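Local coordinates for protein tRNA (guanine(9)-N1)-methyltransferase (Schizosaccharomyces pombe, PDB 4JWH) that transfers a methyl group from S-adenosyl-L-methionine to N1 of guanosine 9 in cytoplasmic tRNA, forming N(1)-methylguanosine, at residues P141-A146 with W168-P173; T201-D206 with R268-A273. All blocks are in the same frame, centred on the assembly; numbering follows the deposited sequence.

Contact 1. Residues P141-A146 with W168-P173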
loop_
_atom_site.group_PDB
_atom_site.type_symbol
_atom_site.label_atom_id
_atom_site.label_comp_id
_atom_site.label_asym_id
_atom_site.label_seq_id
_atom_site.Cartn_x
_atom_site.Cartn_y
_atom_site.Cartn_z
ATOM N N PRO A 141 9.040 3.886 10.127
ATOM C CA PRO A 141 9.033 3.794 8.683
ATOM C C PRO A 141 9.340 2.376 8.237
ATOM O O PRO A 141 10.098 1.685 8.889
ATOM C CB PRO A 141 10.179 4.715 8.236
ATOM C CG PRO A 141 10.728 5.328 9.444
ATOM C CD PRO A 141 9.981 4.898 10.640
ATOM N N VAL A 142 8.753 1.978 7.116
ATOM C CA VAL A 142 9.024 0.692 6.524
ATOM C C VAL A 142 9.852 0.884 5.279
ATOM O O VAL A 142 10.130 2.034 4.894
ATOM C CB VAL A 142 7.691 -0.024 6.149
ATOM C CG1 VAL A 142 6.879 -0.245 7.396
ATOM C CG2 VAL A 142 6.890 0.789 5.131
ATOM N N GLU A 143 10.203 -0.220 4.616
ATOM C CA GLU A 143 10.730 -0.129 3.257
ATOM C C GLU A 143 9.573 -0.220 2.265
ATOM O O GLU A 143 8.860 -1.250 2.188
ATOM C CB GLU A 143 11.818 -1.199 2.971
ATOM C CG GLU A 143 13.212 -0.897 3.601
ATOM C CD GLU A 143 13.993 0.301 3.023
ATOM O OE1 GLU A 143 13.702 0.846 1.932
ATOM O OE2 GLU A 143 14.966 0.705 3.683
ATOM N N LEU A 144 9.384 0.882 1.543
ATOM C CA LEU A 144 8.384 1.006 0.497
ATOM C C LEU A 144 8.899 0.556 -0.869
ATOM O O LEU A 144 9.925 1.035 -1.335
ATOM C CB LEU A 144 7.869 2.461 0.432
ATOM C CG LEU A 144 6.674 2.796 -0.481
ATOM C CD1 LEU A 144 5.503 1.900 -0.122
ATOM C CD2 LEU A 144 6.271 4.324 -0.389
ATOM N N PHE A 145 8.189 -0.374 -1.505
ATOM C CA PHE A 145 8.544 -0.839 -2.835
ATOM C C PHE A 145 7.430 -0.443 -3.759
ATOM O O PHE A 145 6.239 -0.414 -3.347
ATOM C CB PHE A 145 8.738 -2.367 -2.900
ATOM C CG PHE A 145 10.071 -2.845 -2.344
ATOM C CD1 PHE A 145 11.046 -3.415 -3.187
ATOM C CD2 PHE A 145 10.340 -2.732 -0.989
ATOM C CE1 PHE A 145 12.267 -3.863 -2.678
ATOM C CE2 PHE A 145 11.555 -3.171 -0.467
ATOM C CZ PHE A 145 12.538 -3.725 -1.330
ATOM N N ALA A 146 7.810 -0.114 -4.991
ATOM C CA ALA A 146 6.838 0.060 -6.080
ATOM C C ALA A 146 7.221 -0.900 -7.229
ATOM O O ALA A 146 8.192 -0.652 -7.983
ATOM C CB ALA A 146 6.829 1.480 -6.548
ATOM N N TRP A 168 13.696 10.594 -3.096
ATOM C CA TRP A 168 12.958 9.923 -1.999
ATOM C C TRP A 168 13.822 8.930 -1.245
ATOM O O TRP A 168 14.731 8.364 -1.826
ATOM C CB TRP A 168 11.729 9.198 -2.552
ATOM C CG TRP A 168 10.608 10.109 -2.971
ATOM C CD1 TRP A 168 10.593 11.488 -2.945
ATOM C CD2 TRP A 168 9.349 9.703 -3.534
ATOM N NE1 TRP A 168 9.385 11.951 -3.435
ATOM C CE2 TRP A 168 8.609 10.881 -3.805
ATOM C CE3 TRP A 168 8.778 8.462 -3.835
ATOM C CZ2 TRP A 168 7.328 10.847 -4.339
ATOM C CZ3 TRP A 168 7.513 8.427 -4.382
ATOM C CH2 TRP A 168 6.797 9.618 -4.631
ATOM N N LYS A 169 13.533 8.723 0.038
ATOM C CA LYS A 169 14.239 7.757 0.893
ATOM C C LYS A 169 13.343 6.549 1.282
ATOM O O LYS A 169 12.119 6.656 1.228
ATOM C CB LYS A 169 14.709 8.456 2.171
ATOM C CG LYS A 169 15.641 9.656 1.913
ATOM C CD LYS A 169 16.165 10.244 3.221
ATOM C CE LYS A 169 17.158 11.348 2.954
ATOM N NZ LYS A 169 17.645 11.876 4.256
ATOM N N ARG A 170 13.959 5.428 1.678
ATOM C CA ARG A 170 13.243 4.191 2.038
ATOM C C ARG A 170 12.218 3.829 0.957
ATOM O O ARG A 170 11.101 3.391 1.245
ATOM C CB ARG A 170 12.560 4.307 3.423
ATOM C CG ARG A 170 13.501 4.205 4.620
ATOM C CD ARG A 170 12.863 3.437 5.804
ATOM N NE ARG A 170 13.876 2.644 6.502
ATOM C CZ ARG A 170 13.686 1.451 7.073
ATOM N NH1 ARG A 170 12.493 0.852 7.086
ATOM N NH2 ARG A 170 14.719 0.855 7.661
ATOM N N TYR A 171 12.622 4.024 -0.290
ATOM C CA TYR A 171 11.748 3.882 -1.431
ATOM C C TYR A 171 12.467 3.095 -2.521
ATOM O O TYR A 171 13.596 3.403 -2.894
ATOM C CB TYR A 171 11.307 5.260 -1.919
ATOM C CG TYR A 171 10.576 5.284 -3.237
ATOM C CD1 TYR A 171 11.190 5.793 -4.387
ATOM C CD2 TYR A 171 9.243 4.860 -3.326
ATOM C CE1 TYR A 171 10.509 5.835 -5.603
ATOM C CE2 TYR A 171 8.560 4.888 -4.526
ATOM C CZ TYR A 171 9.190 5.372 -5.669
ATOM O OH TYR A 171 8.500 5.390 -6.867
ATOM N N ASN A 172 11.817 2.062 -3.007
ATOM C CA ASN A 172 12.448 1.139 -3.925
ATOM C C ASN A 172 11.575 0.845 -5.151
ATOM O O ASN A 172 10.808 -0.131 -5.139
ATOM C CB ASN A 172 12.802 -0.157 -3.179
ATOM C CG ASN A 172 13.404 0.092 -1.799
ATOM O OD1 ASN A 172 14.617 0.048 -1.636
ATOM N ND2 ASN A 172 12.553 0.368 -0.798
ATOM N N PRO A 173 11.665 1.688 -6.203
ATOM C CA PRO A 173 10.930 1.340 -7.413
ATOM C C PRO A 173 11.668 0.276 -8.236
ATOM O O PRO A 173 12.905 0.184 -8.180
ATOM C CB PRO A 173 10.835 2.669 -8.169
ATOM C CG PRO A 173 12.085 3.423 -7.736
ATOM C CD PRO A 173 12.337 3.003 -6.313
#

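Contact 2. Residues T201-D206 with R268-A273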
loop_
_atom_site.group_PDB
_atom_site.type_symbol
_atom_site.label_atom_id
_atom_site.label_comp_id
_atom_site.label_asym_id
_atom_site.label_seq_id
_atom_site.Cartn_x
_atom_site.Cartn_y
_atom_site.Cartn_z
ATOM N N THR A 201 -5.128 -8.893 11.416
ATOM C CA THR A 201 -5.303 -8.469 12.781
ATOM C C THR A 201 -4.039 -7.890 13.385
ATOM O O THR A 201 -4.100 -7.167 14.367
ATOM C CB THR A 201 -5.823 -9.608 13.643
ATOM O OG1 THR A 201 -4.913 -10.696 13.559
ATOM C CG2 THR A 201 -7.211 -10.062 13.138
ATOM N N GLU A 202 -2.900 -8.191 12.775
ATOM C CA GLU A 202 -1.627 -7.654 13.201
ATOM C C GLU A 202 -0.666 -7.664 12.023
ATOM O O GLU A 202 -0.690 -8.606 11.212
ATOM C CB GLU A 202 -1.048 -8.533 14.302
ATOM C CG GLU A 202 -1.485 -8.133 15.708
ATOM C CD GLU A 202 -0.642 -8.811 16.745
ATOM O OE1 GLU A 202 -0.825 -10.043 16.916
ATOM O OE2 GLU A 202 0.207 -8.127 17.375
ATOM N N LEU A 203 0.197 -6.658 11.947
ATOM C CA LEU A 203 1.261 -6.681 10.952
ATOM C C LEU A 203 2.483 -7.338 11.543
ATOM O O LEU A 203 2.985 -6.914 12.572
ATOM C CB LEU A 203 1.594 -5.277 10.419
ATOM C CG LEU A 203 0.381 -4.466 9.935
ATOM C CD1 LEU A 203 0.730 -3.031 9.621
ATOM C CD2 LEU A 203 -0.250 -5.125 8.728
ATOM N N ASP A 204 2.955 -8.364 10.848
ATOM C CA ASP A 204 4.059 -9.216 11.258
ATOM C C ASP A 204 5.387 -8.568 10.822
ATOM O O ASP A 204 5.558 -8.247 9.652
ATOM C CB ASP A 204 3.877 -10.501 10.457
ATOM C CG ASP A 204 4.011 -11.734 11.256
ATOM O OD1 ASP A 204 5.122 -11.987 11.775
ATOM O OD2 ASP A 204 3.014 -12.505 11.294
ATOM N N GLU A 205 6.336 -8.416 11.736
ATOM C CA GLU A 205 7.636 -7.855 11.350
ATOM C C GLU A 205 8.355 -8.601 10.215
ATOM O O GLU A 205 9.211 -8.018 9.545
ATOM C CB GLU A 205 8.587 -7.657 12.560
ATOM C CG GLU A 205 8.363 -6.367 13.430
ATOM C CD GLU A 205 8.542 -5.008 12.695
ATOM O OE1 GLU A 205 9.679 -4.676 12.259
ATOM O OE2 GLU A 205 7.539 -4.235 12.590
ATOM N N ASP A 206 8.057 -9.882 10.009
ATOM C CA ASP A 206 8.801 -10.628 8.981
ATOM C C ASP A 206 8.011 -10.758 7.663
ATOM O O ASP A 206 8.489 -11.385 6.694
ATOM C CB ASP A 206 9.382 -11.976 9.515
ATOM C CG ASP A 206 8.299 -12.983 9.876
ATOM O OD1 ASP A 206 8.535 -14.213 9.784
ATOM O OD2 ASP A 206 7.180 -12.541 10.232
ATOM N N ARG A 268 -0.698 0.198 17.400
ATOM C CA ARG A 268 -1.119 -1.214 17.569
ATOM C C ARG A 268 -2.594 -1.409 17.967
ATOM O O ARG A 268 -2.963 -2.361 18.693
ATOM C CB ARG A 268 -0.128 -1.988 18.441
ATOM C CG ARG A 268 1.247 -2.122 17.767
ATOM C CD ARG A 268 2.234 -2.851 18.648
ATOM N NE ARG A 268 1.995 -4.293 18.646
ATOM C CZ ARG A 268 2.570 -5.151 17.798
ATOM N NH1 ARG A 268 3.429 -4.714 16.874
ATOM N NH2 ARG A 268 2.274 -6.451 17.868
ATOM N N ASP A 269 -3.429 -0.526 17.416
ATOM C CA ASP A 269 -4.837 -0.361 17.757
ATOM C C ASP A 269 -5.500 -0.006 16.423
ATOM O O ASP A 269 -5.207 1.055 15.830
ATOM C CB ASP A 269 -4.898 0.792 18.788
ATOM C CG ASP A 269 -6.323 1.205 19.184
ATOM O OD1 ASP A 269 -6.442 1.918 20.214
ATOM O OD2 ASP A 269 -7.304 0.844 18.508
ATOM N N TRP A 270 -6.354 -0.885 15.897
ATOM C CA TRP A 270 -6.937 -0.574 14.587
ATOM C C TRP A 270 -7.917 0.575 14.700
ATOM O O TRP A 270 -8.028 1.365 13.780
ATOM C CB TRP A 270 -7.615 -1.772 13.895
ATOM C CG TRP A 270 -6.679 -2.869 13.576
ATOM C CD1 TRP A 270 -6.489 -4.020 14.289
ATOM C CD2 TRP A 270 -5.825 -2.953 12.434
ATOM N NE1 TRP A 270 -5.534 -4.799 13.677
ATOM C CE2 TRP A 270 -5.116 -4.170 12.533
ATOM C CE3 TRP A 270 -5.563 -2.094 11.348
ATOM C CZ2 TRP A 270 -4.162 -4.561 11.588
ATOM C CZ3 TRP A 270 -4.610 -2.484 10.400
ATOM C CH2 TRP A 270 -3.918 -3.711 10.538
ATOM N N GLU A 271 -8.617 0.666 15.831
ATOM C CA GLU A 271 -9.669 1.690 15.976
ATOM C C GLU A 271 -9.081 3.095 15.883
ATOM O O GLU A 271 -9.647 3.958 15.226
ATOM C CB GLU A 271 -10.516 1.458 17.239
ATOM C CG GLU A 271 -11.147 0.044 17.186
ATOM C CD GLU A 271 -12.074 -0.314 18.339
ATOM O OE1 GLU A 271 -11.620 -0.324 19.509
ATOM O OE2 GLU A 271 -13.264 -0.595 18.056
ATOM N N LYS A 272 -7.919 3.301 16.496
ATOM C CA LYS A 272 -7.275 4.600 16.458
ATOM C C LYS A 272 -6.840 4.954 15.045
ATOM O O LYS A 272 -6.966 6.101 14.635
ATOM C CB LYS A 272 -6.084 4.673 17.399
ATOM C CG LYS A 272 -5.771 6.103 17.769
ATOM C CD LYS A 272 -4.800 6.186 18.907
ATOM C CE LYS A 272 -4.395 7.643 19.113
ATOM N NZ LYS A 272 -3.416 7.761 20.233
ATOM N N ALA A 273 -6.295 3.973 14.328
ATOM C CA ALA A 273 -5.792 4.174 12.973
ATOM C C ALA A 273 -6.965 4.563 12.058
ATOM O O ALA A 273 -6.883 5.548 11.300
ATOM C CB ALA A 273 -5.112 2.907 12.490
HETATM O O HOH W 1 4.856 -5.464 13.916
#

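Contact 1. Residues P141-A146 with W168-P173
Asn172 holds Leu144 O of the neighbouring strand twice, through its backbone and through its side-chain amide. The strands run parallel as the last pair at one end of the SPOUT-type sheet, and helix 151-161 joins them in a beta-alpha-beta crossover. Asn172 N lies 2.7 Å from Leu144 O, nearly in line with the C=O, while Asn172 ND2 approaches the same oxygen at 2.8 Å from above the carbonyl plane. ND2 also donates almost straight (177°) to Glu143 OE1, 3.0 Å away, on the anti side of the carboxylate. Both acceptors lie near the amide plane, which fixes its rotation. CG of Asn172 sits beside its own backbone N (chi1 -43°), which lays the amide along the Phe145 ring with the planes 19° apart. Asn172 CB rests over the ring face, 3.7 Å from the Phe145 centroid, in a CH-pi contact. A serine at Phe145 would probably leave this flank of Asn172 uncovered and Phe182 without its edge-to-face partner. The oxygens of Glu143 serve different partners: OE2 lies over the guanidinium face of Arg170, 3.6 Å from NE, a salt bridge in which no N-H points at the oxygen. Arg170 NH1 reaches on to Ser102 O in a weak bond. The bonds Leu144 N to Arg170 O and Ala146 N to Asn172 O (3.0 Å) complete the parallel pairing. The sheet face opposite Phe145 and Asn172 carries Leu144, Ala146 and Tyr171. There Trp168, itself stacked on His132 of helix 118-137, sets CE3 over the centre of the Tyr171 ring, whose edge meets Leu144 CD2 4.2 Å from Tyr171 CD2.

Contact 2. Residues T201-D206 with R268-A273
Trp270 turns the edge of its indole to the backbone of Thr201 and Glu202, tying the first turn of helix 270-277 to the loop between strands 189-192 and 208-212 of this SPOUT-family methyltransferase. Its CB already points at the loop, and chi1 of -63° sets CG anti to the carbonyl carbon, which turns the NE1 edge of the indole to the loop backbone. Farther out on the five-membered ring, NE1 donates to Thr201 O at 2.9 Å. The bond is fairly straight (162°), and the oxygen lies in the indole plane, although the N-H comes from above the Thr201 carbonyl plane. Next along the rim, Trp270 CZ2 comes within 4.0 Å of Glu202 N. At the far end, CH2 touches Leu203 CD2 at 4.3 Å, an apolar contact at the edge of the ring. The indole also stacks on Trp264 of helix 254-267, which Leu203 packs against as well. The side chain of Trp270 lies about 9 Å from the bound S-adenosyl-L-homocysteine and closer to that of Leu238, a residue of the cofactor site.

A second tie runs from Glu202 to Arg268. Glu202 CB points away from the helix segment, but the extended chain brings OE2 to Arg268 NH2, a salt bridge at 2.7 Å. Carboxylate and guanidinium are almost perpendicular, 84° apart. Arg268 NH1 bonds weakly to a water that donates to Leu203 O at 2.7 Å and also to Glu205 OE2, so the guanidinium reaches the loop by a second, softer route. Glu205 is itself held by Ser102 OG and Ser103 N. The helix start that carries Trp270 is capped by Asp269, whose OD2 accepts from Lys272 N at 3.2 Å.

How the contacts relate
From the N terminus, strand 105-109 and helix 118-137 come first, and contact 1 then closes a short loop around helix 151-161, joining strands 143-147 and 171-173 at one end of the sheet. The chain next crosses to strand 189-192, beyond the central strand 105-109, and enters loop 201-206. Contact 2 closes much later, after most of the cofactor-binding residues and helix 254-267, when helix 270-277 returns to that loop. The two closures are therefore in series, neither nested nor crossed. Their centres are about 20 Å apart and they do not touch, yet Ser102 takes a weak bond from Arg170 of contact 1 through its backbone O and bonds Glu205 of contact 2 through its hydroxyl.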